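Local coordinates for protein Phospholipase/Carboxylesterase (PDB 4H0C) that probably hydrolyses carboxylic esters, and perhaps the thioesters of palmitoylated proteins, with an alpha/beta-hydrolase fold, at residues Gln73-Pro76 / Ala77-Ala81; Val85-Val88 / Val89-Glu93; Val167-Val170 / Gln171-Val174. All blocks are in the same frame, centred on the assembly; numbering follows the deposited sequence.

Interaction 1 of 3, residues Gln73-Pro76 / Ala77-Ala81; sequences QNQP and ALDSA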
loop_
_atom_site.group_PDB
_atom_site.type_symbol
_atom_site.label_atom_id
_atom_site.label_comp_id
_atom_site.label_asym_id
_atom_site.label_seq_id
_atom_site.Cartn_x
_atom_site.Cartn_y
_atom_site.Cartn_z
ATOM N N GLN A 73 -18.552 6.652 5.249
ATOM C CA GLN A 73 -18.392 6.392 6.692
ATOM C C GLN A 73 -16.931 6.395 7.107
ATOM O O GLN A 73 -16.625 6.535 8.291
ATOM C CB GLN A 73 -19.099 5.095 7.116
ATOM C CG GLN A 73 -20.616 5.214 7.033
ATOM C CD GLN A 73 -21.317 3.886 7.181
ATOM O OE1 GLN A 73 -20.690 2.866 7.460
ATOM N NE2 GLN A 73 -22.642 3.891 6.987
ATOM N N ASN A 74 -16.041 6.277 6.122
ATOM C CA ASN A 74 -14.583 6.314 6.334
ATOM C C ASN A 74 -13.967 7.641 5.983
ATOM O O ASN A 74 -12.737 7.783 5.995
ATOM C CB ASN A 74 -13.875 5.188 5.565
ATOM C CG ASN A 74 -13.843 3.888 6.366
ATOM O OD1 ASN A 74 -13.608 3.912 7.584
ATOM N ND2 ASN A 74 -14.051 2.752 5.694
ATOM N N GLN A 75 -14.830 8.607 5.671
ATOM C CA GLN A 75 -14.410 9.959 5.291
ATOM C C GLN A 75 -14.746 10.920 6.423
ATOM O O GLN A 75 -15.781 10.747 7.079
ATOM C CB GLN A 75 -15.121 10.381 4.004
ATOM C CG GLN A 75 -14.657 9.625 2.767
ATOM C CD GLN A 75 -13.225 9.950 2.359
ATOM O OE1 GLN A 75 -12.464 10.575 3.113
ATOM N NE2 GLN A 75 -12.848 9.522 1.160
ATOM N N PRO A 76 -13.918 11.960 6.637
ATOM C CA PRO A 76 -12.770 12.445 5.847
ATOM C C PRO A 76 -11.406 11.813 6.157
ATOM O O PRO A 76 -10.433 12.177 5.517
ATOM C CB PRO A 76 -12.745 13.941 6.186
ATOM C CG PRO A 76 -13.194 13.945 7.611
ATOM C CD PRO A 76 -14.325 12.960 7.639
ATOM N N ALA A 77 -11.344 10.862 7.091
ATOM C CA ALA A 77 -10.073 10.222 7.472
ATOM C C ALA A 77 -9.358 9.593 6.279
ATOM O O ALA A 77 -8.126 9.751 6.134
ATOM C CB ALA A 77 -10.300 9.179 8.556
ATOM N N LEU A 78 -10.122 8.922 5.414
ATOM C CA LEU A 78 -9.530 8.285 4.220
ATOM C C LEU A 78 -8.857 9.316 3.299
ATOM O O LEU A 78 -7.697 9.139 2.930
ATOM C CB LEU A 78 -10.556 7.429 3.441
ATOM C CG LEU A 78 -10.025 6.842 2.112
ATOM C CD1 LEU A 78 -8.870 5.880 2.365
ATOM C CD2 LEU A 78 -11.144 6.141 1.329
ATOM N N ASP A 79 -9.577 10.396 2.953
ATOM C CA ASP A 79 -9.016 11.461 2.127
ATOM C C ASP A 79 -7.774 12.014 2.789
ATOM O O ASP A 79 -6.781 12.292 2.114
ATOM C CB ASP A 79 -10.022 12.583 1.901
ATOM C CG ASP A 79 -11.009 12.269 0.804
ATOM O OD1 ASP A 79 -10.750 11.327 0.009
ATOM O OD2 ASP A 79 -12.048 12.980 0.730
ATOM N N SER A 80 -7.825 12.156 4.118
ATOM C CA SER A 80 -6.662 12.641 4.858
ATOM C C SER A 80 -5.498 11.656 4.742
ATOM O O SER A 80 -4.340 12.066 4.586
ATOM C CB SER A 80 -7.008 12.884 6.328
ATOM O OG SER A 80 -5.972 13.638 6.935
ATOM N N ALA A 81 -5.803 10.365 4.840
ATOM C CA ALA A 81 -4.767 9.317 4.677
ATOM C C ALA A 81 -4.142 9.394 3.270
ATOM O O ALA A 81 -2.896 9.376 3.120
ATOM C CB ALA A 81 -5.349 7.936 4.973
#

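Interaction 2 of 3, residues Val85-Val88 / Val89-Glu93; sequences VGEV and VAEIE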
loop_
_atom_site.group_PDB
_atom_site.type_symbol
_atom_site.label_atom_id
_atom_site.label_comp_id
_atom_site.label_asym_id
_atom_site.label_seq_id
_atom_site.Cartn_x
_atom_site.Cartn_y
_atom_site.Cartn_z
ATOM N N VAL A 85 -0.108 10.180 2.116
ATOM C CA VAL A 85 0.711 9.316 1.240
ATOM C C VAL A 85 1.217 10.165 0.088
ATOM O O VAL A 85 2.404 10.118 -0.272
ATOM C CB VAL A 85 -0.071 8.095 0.722
ATOM C CG1 VAL A 85 0.754 7.301 -0.302
ATOM C CG2 VAL A 85 -0.551 7.242 1.896
ATOM N N GLY A 86 0.319 10.978 -0.466
ATOM C CA GLY A 86 0.674 11.886 -1.561
ATOM C C GLY A 86 1.772 12.874 -1.176
ATOM O O GLY A 86 2.648 13.196 -1.992
ATOM N N GLU A 87 1.704 13.406 0.045
ATOM C CA GLU A 87 2.784 14.283 0.570
ATOM C C GLU A 87 4.134 13.554 0.617
ATOM O O GLU A 87 5.186 14.128 0.241
ATOM C CB GLU A 87 2.425 14.828 1.963
ATOM C CG GLU A 87 3.501 15.698 2.608
ATOM C CD GLU A 87 3.985 16.844 1.722
ATOM O OE1 GLU A 87 3.140 17.587 1.185
ATOM O OE2 GLU A 87 5.215 17.018 1.557
ATOM N N VAL A 88 4.112 12.301 1.097
ATOM C CA VAL A 88 5.331 11.500 1.168
ATOM C C VAL A 88 5.913 11.296 -0.233
ATOM O O VAL A 88 7.117 11.535 -0.451
ATOM C CB VAL A 88 5.076 10.122 1.843
ATOM C CG1 VAL A 88 6.300 9.204 1.704
ATOM C CG2 VAL A 88 4.672 10.302 3.309
ATOM N N VAL A 89 5.058 10.888 -1.185
ATOM C CA VAL A 89 5.504 10.744 -2.593
ATOM C C VAL A 89 6.091 12.046 -3.132
ATOM O O VAL A 89 7.179 12.039 -3.744
ATOM C CB VAL A 89 4.402 10.196 -3.530
ATOM C CG1 VAL A 89 4.851 10.237 -4.991
ATOM C CG2 VAL A 89 3.974 8.777 -3.088
ATOM N N ALA A 90 5.397 13.160 -2.890
ATOM C CA ALA A 90 5.889 14.467 -3.317
ATOM C C ALA A 90 7.257 14.788 -2.716
ATOM O O ALA A 90 8.143 15.289 -3.412
ATOM C CB ALA A 90 4.881 15.567 -2.968
ATOM N N GLU A 91 7.436 14.508 -1.426
ATOM C CA GLU A 91 8.744 14.747 -0.772
ATOM C C GLU A 91 9.870 13.943 -1.434
ATOM O O GLU A 91 10.945 14.483 -1.743
ATOM C CB GLU A 91 8.672 14.442 0.726
ATOM C CG GLU A 91 7.892 15.480 1.521
ATOM C CD GLU A 91 7.980 15.289 3.033
ATOM O OE1 GLU A 91 7.108 15.831 3.743
ATOM O OE2 GLU A 91 8.911 14.603 3.517
ATOM N N ILE A 92 9.598 12.662 -1.679
ATOM C CA ILE A 92 10.560 11.779 -2.330
ATOM C C ILE A 92 10.947 12.324 -3.706
ATOM O O ILE A 92 12.149 12.421 -4.036
ATOM C CB ILE A 92 10.039 10.334 -2.419
ATOM C CG1 ILE A 92 9.892 9.776 -1.008
ATOM C CG2 ILE A 92 11.016 9.452 -3.209
ATOM C CD1 ILE A 92 9.044 8.514 -0.891
ATOM N N GLU A 93 9.948 12.707 -4.507
ATOM C CA GLU A 93 10.259 13.247 -5.822
ATOM C C GLU A 93 11.052 14.546 -5.715
ATOM O O GLU A 93 11.941 14.772 -6.525
ATOM C CB GLU A 93 9.000 13.450 -6.666
ATOM C CG GLU A 93 8.289 12.136 -6.990
ATOM C CD GLU A 93 7.036 12.356 -7.822
ATOM O OE1 GLU A 93 5.937 12.394 -7.248
ATOM O OE2 GLU A 93 7.148 12.518 -9.044
#

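Interaction 3 of 3, residues Val167-Val170 / Gln171-Val174; sequences VSRV and QESV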
loop_
_atom_site.group_PDB
_atom_site.type_symbol
_atom_site.label_atom_id
_atom_site.label_comp_id
_atom_site.label_asym_id
_atom_site.label_seq_id
_atom_site.Cartn_x
_atom_site.Cartn_y
_atom_site.Cartn_z
ATOM N N VAL A 167 -12.071 -12.806 -0.878
ATOM C CA VAL A 167 -11.325 -13.126 -2.084
ATOM C C VAL A 167 -11.934 -12.375 -3.273
ATOM O O VAL A 167 -11.201 -11.924 -4.170
ATOM C CB VAL A 167 -11.295 -14.645 -2.329
ATOM C CG1 VAL A 167 -10.625 -14.968 -3.644
ATOM C CG2 VAL A 167 -10.555 -15.357 -1.203
ATOM N N SER A 168 -13.264 -12.237 -3.273
ATOM C CA SER A 168 -13.969 -11.501 -4.329
ATOM C C SER A 168 -13.425 -10.088 -4.547
ATOM O O SER A 168 -13.305 -9.655 -5.679
ATOM C CB SER A 168 -15.479 -11.446 -4.068
ATOM O OG SER A 168 -15.764 -10.742 -2.872
ATOM N N ARG A 169 -13.112 -9.371 -3.467
ATOM C CA ARG A 169 -12.578 -8.002 -3.593
ATOM C C ARG A 169 -11.131 -7.978 -4.092
ATOM O O ARG A 169 -10.753 -7.102 -4.858
ATOM C CB ARG A 169 -12.741 -7.196 -2.290
ATOM C CG ARG A 169 -12.160 -5.772 -2.313
ATOM C CD ARG A 169 -12.619 -4.908 -3.497
ATOM N NE ARG A 169 -14.066 -4.652 -3.475
ATOM C CZ ARG A 169 -14.674 -3.670 -2.814
ATOM N NH1 ARG A 169 -13.969 -2.771 -2.117
ATOM N NH2 ARG A 169 -16.012 -3.569 -2.873
ATOM N N VAL A 170 -10.326 -8.958 -3.700
ATOM C CA VAL A 170 -8.981 -9.067 -4.277
ATOM C C VAL A 170 -9.072 -9.306 -5.801
ATOM O O VAL A 170 -8.369 -8.639 -6.582
ATOM C CB VAL A 170 -8.145 -10.159 -3.564
ATOM C CG1 VAL A 170 -6.850 -10.458 -4.319
ATOM C CG2 VAL A 170 -7.838 -9.707 -2.147
ATOM N N GLN A 171 -9.960 -10.219 -6.217
ATOM C CA GLN A 171 -10.211 -10.485 -7.665
ATOM C C GLN A 171 -10.632 -9.216 -8.413
ATOM O O GLN A 171 -10.073 -8.895 -9.482
ATOM C CB GLN A 171 -11.233 -11.619 -7.851
ATOM C CG GLN A 171 -10.709 -12.956 -7.362
ATOM C CD GLN A 171 -11.753 -14.070 -7.275
ATOM O OE1 GLN A 171 -12.946 -13.848 -6.993
ATOM N NE2 GLN A 171 -11.294 -15.291 -7.488
ATOM N N GLU A 172 -11.571 -8.474 -7.833
ATOM C CA GLU A 172 -12.044 -7.208 -8.413
ATOM C C GLU A 172 -10.908 -6.226 -8.554
ATOM O O GLU A 172 -10.812 -5.531 -9.578
ATOM C CB GLU A 172 -13.149 -6.563 -7.568
ATOM C CG GLU A 172 -14.420 -7.364 -7.504
ATOM C CD GLU A 172 -15.443 -6.810 -6.523
ATOM O OE1 GLU A 172 -15.103 -6.517 -5.350
ATOM O OE2 GLU A 172 -16.613 -6.680 -6.928
ATOM N N SER A 173 -10.067 -6.156 -7.512
ATOM C CA SER A 173 -8.904 -5.253 -7.487
ATOM C C SER A 173 -7.925 -5.627 -8.587
ATOM O O SER A 173 -7.419 -4.751 -9.310
ATOM C CB SER A 173 -8.219 -5.254 -6.098
ATOM O OG SER A 173 -9.129 -4.809 -5.101
ATOM N N VAL A 174 -7.661 -6.922 -8.727
ATOM C CA VAL A 174 -6.784 -7.416 -9.798
ATOM C C VAL A 174 -7.320 -7.007 -11.190
ATOM O O VAL A 174 -6.570 -6.509 -12.071
ATOM C CB VAL A 174 -6.601 -8.956 -9.686
ATOM C CG1 VAL A 174 -5.856 -9.521 -10.891
ATOM C CG2 VAL A 174 -5.883 -9.323 -8.386
HETATM O O HOH W 1 -16.286 -8.003 -3.361
HETATM O O HOH W 2 -17.660 -4.792 -4.949
#

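Interaction 1 of 3, residues Gln73-Pro76 / Ala77-Ala81
Gln-75 and Asp-79 meet where a loop turns into the first turn of helix 77-94, and the glutamine amide answers both the backbone and the side chain of the aspartate. Its OE1 takes the backbone N-H of Asp-79 at 2.9 Å, the donor tilted 20° from the carbonyl plane, while NE2 gives a weak hydrogen bond to OD1 of Asp-79 at 3.0 Å. A side chain just ahead of the helix thus takes up an N-H of its first turn, as is common at helix N-termini. The two side chains cross at about a right angle, with amide and carboxylate planes 50° apart. A bend in the glutamine chain (chi2 -68°) folds the amide back over the helix start, where its NE2 also lies 3.8 Å from CD2 of Leu-78. Backbone bonds fix the turn beneath: Leu-78 N binds Asn-74 O, and Ser-80 N binds Pro-76 O at 3.0 Å. The peptide bond between Gln-75 and Pro-76 is cis, immediately before the helix begins. The Asn-74 amide is held by Tyr-65 N and Ser-66 O, and Ser-80 OG bonds to His-7 N. Asp-79 touches Arg-120 and Ala-81 touches Leu-113, both on helix 109-120, which packs beside this N-terminal end of helix 77-94.

Interaction 2 of 3, residues Val85-Val88 / Val89-Glu93
Regular alpha-helical bonds tie Val-85, Gly-86, Glu-87 and Val-88 to the residues four further on, from Val-85 O to Val-89 N at 2.9 Å through to Val-88 O and Ile-92 N at 3.0 Å. The side chains divide between two faces of helix 77-94. On the buried one, Val-88 and Ile-92 lie side by side and point the same way, CG1 of Val-88 being 3.8 Å from CD1 of Ile-92. The isoleucine turns CG1 back along the helix (chi1 -65°), which carries its CD1 to the valine. Both side chains rest on Val-26 of strand 23-28, whereas Val-85 and Val-89 pack on Tyr-117 of helix 109-120, and Val-89 also on Phe-104 of strand 102-107. The other face brings Glu-87 and Glu-91 together. Bent at chi2 (53°), the Glu-87 chain brings its carboxylate over to Glu-91; OE2 of Glu-87 comes to 3.1 Å from OE1 of Glu-91, with the carboxylate planes 56° apart. Both oxygens are acceptors, making this a close approach of like charges and not a bond. Lys-9 lies close by: it touches Glu-87 and makes a long, weak ion pair with Glu-91. The proximity of the two carboxylates would tend to raise the pKa of one of them, an effect probably offset in part by this lysine, whereas the apolar face depends on hydrophobic contact with the sheet.

Interaction 3 of 3, residues Val167-Val170 / Gln171-Val174
Arg-169 and Glu-172 form an i to i+3 salt bridge on helix 167-179, the crossover helix of a beta-alpha-beta unit between strands 153-160 and 183-190. The arginine leaves the helix with CG opposite the backbone N (chi1 178°) and then bends at chi2 and chi3, which brings NE to 2.8 Å from OE1 of Glu-172. That oxygen lies at the guanidinium edge, close to its plane, and the guanidinium and carboxylate planes differ by 37°. Water 2 links Arg-169 NH2 to Glu-172 OE2, and water 1 joins Ser-168 OG to Glu-172 OE1. NH1 of Arg-169 reaches the carbonyls of Leu-135 and Gly-137, tying the helix to the loop there. Without the guanidinium, as with an alanine here, the Glu-172 carboxylate is likely to lose its charged mate and those two loop carbonyls this donor. Toward the sheet, Val-170 and Val-174 pack on Ile-156 and Gln-186, while CG1 of Val-167 lies 3.9 Å from CD of Gln-171. OG of Ser-173 is also bonded to Leu-135 N. Ser-173 turns this OG back over the preceding turn (chi1 -61°), and Arg-169 O receives both OG, at 2.8 Å, and N of Ser-173, at 2.9 Å, from opposite faces of its carbonyl plane.

Overall arrangement
Interactions 1 and 2 follow one another along helix 77-94, their centres 18 Å apart: the first forms its N-terminal turn, the second lies further along it. Interaction 3 belongs to a separate helix, 167-179, about 22 Å from interaction 1 and 27 Å from interaction 2 between centres, and on the opposite side of the chain's centre from the latter. Nearest atoms of interactions 2 and 3 are about 16 Å apart and those of interactions 1 and 3 about 10 Å, with no touch in either case. The side chain of Val-167 lies near, without touching, the putative triad of Ser-108, His-194 and Asp-162. The sodium ion, bound at Ile-208 and Lys-210, involves none of the three.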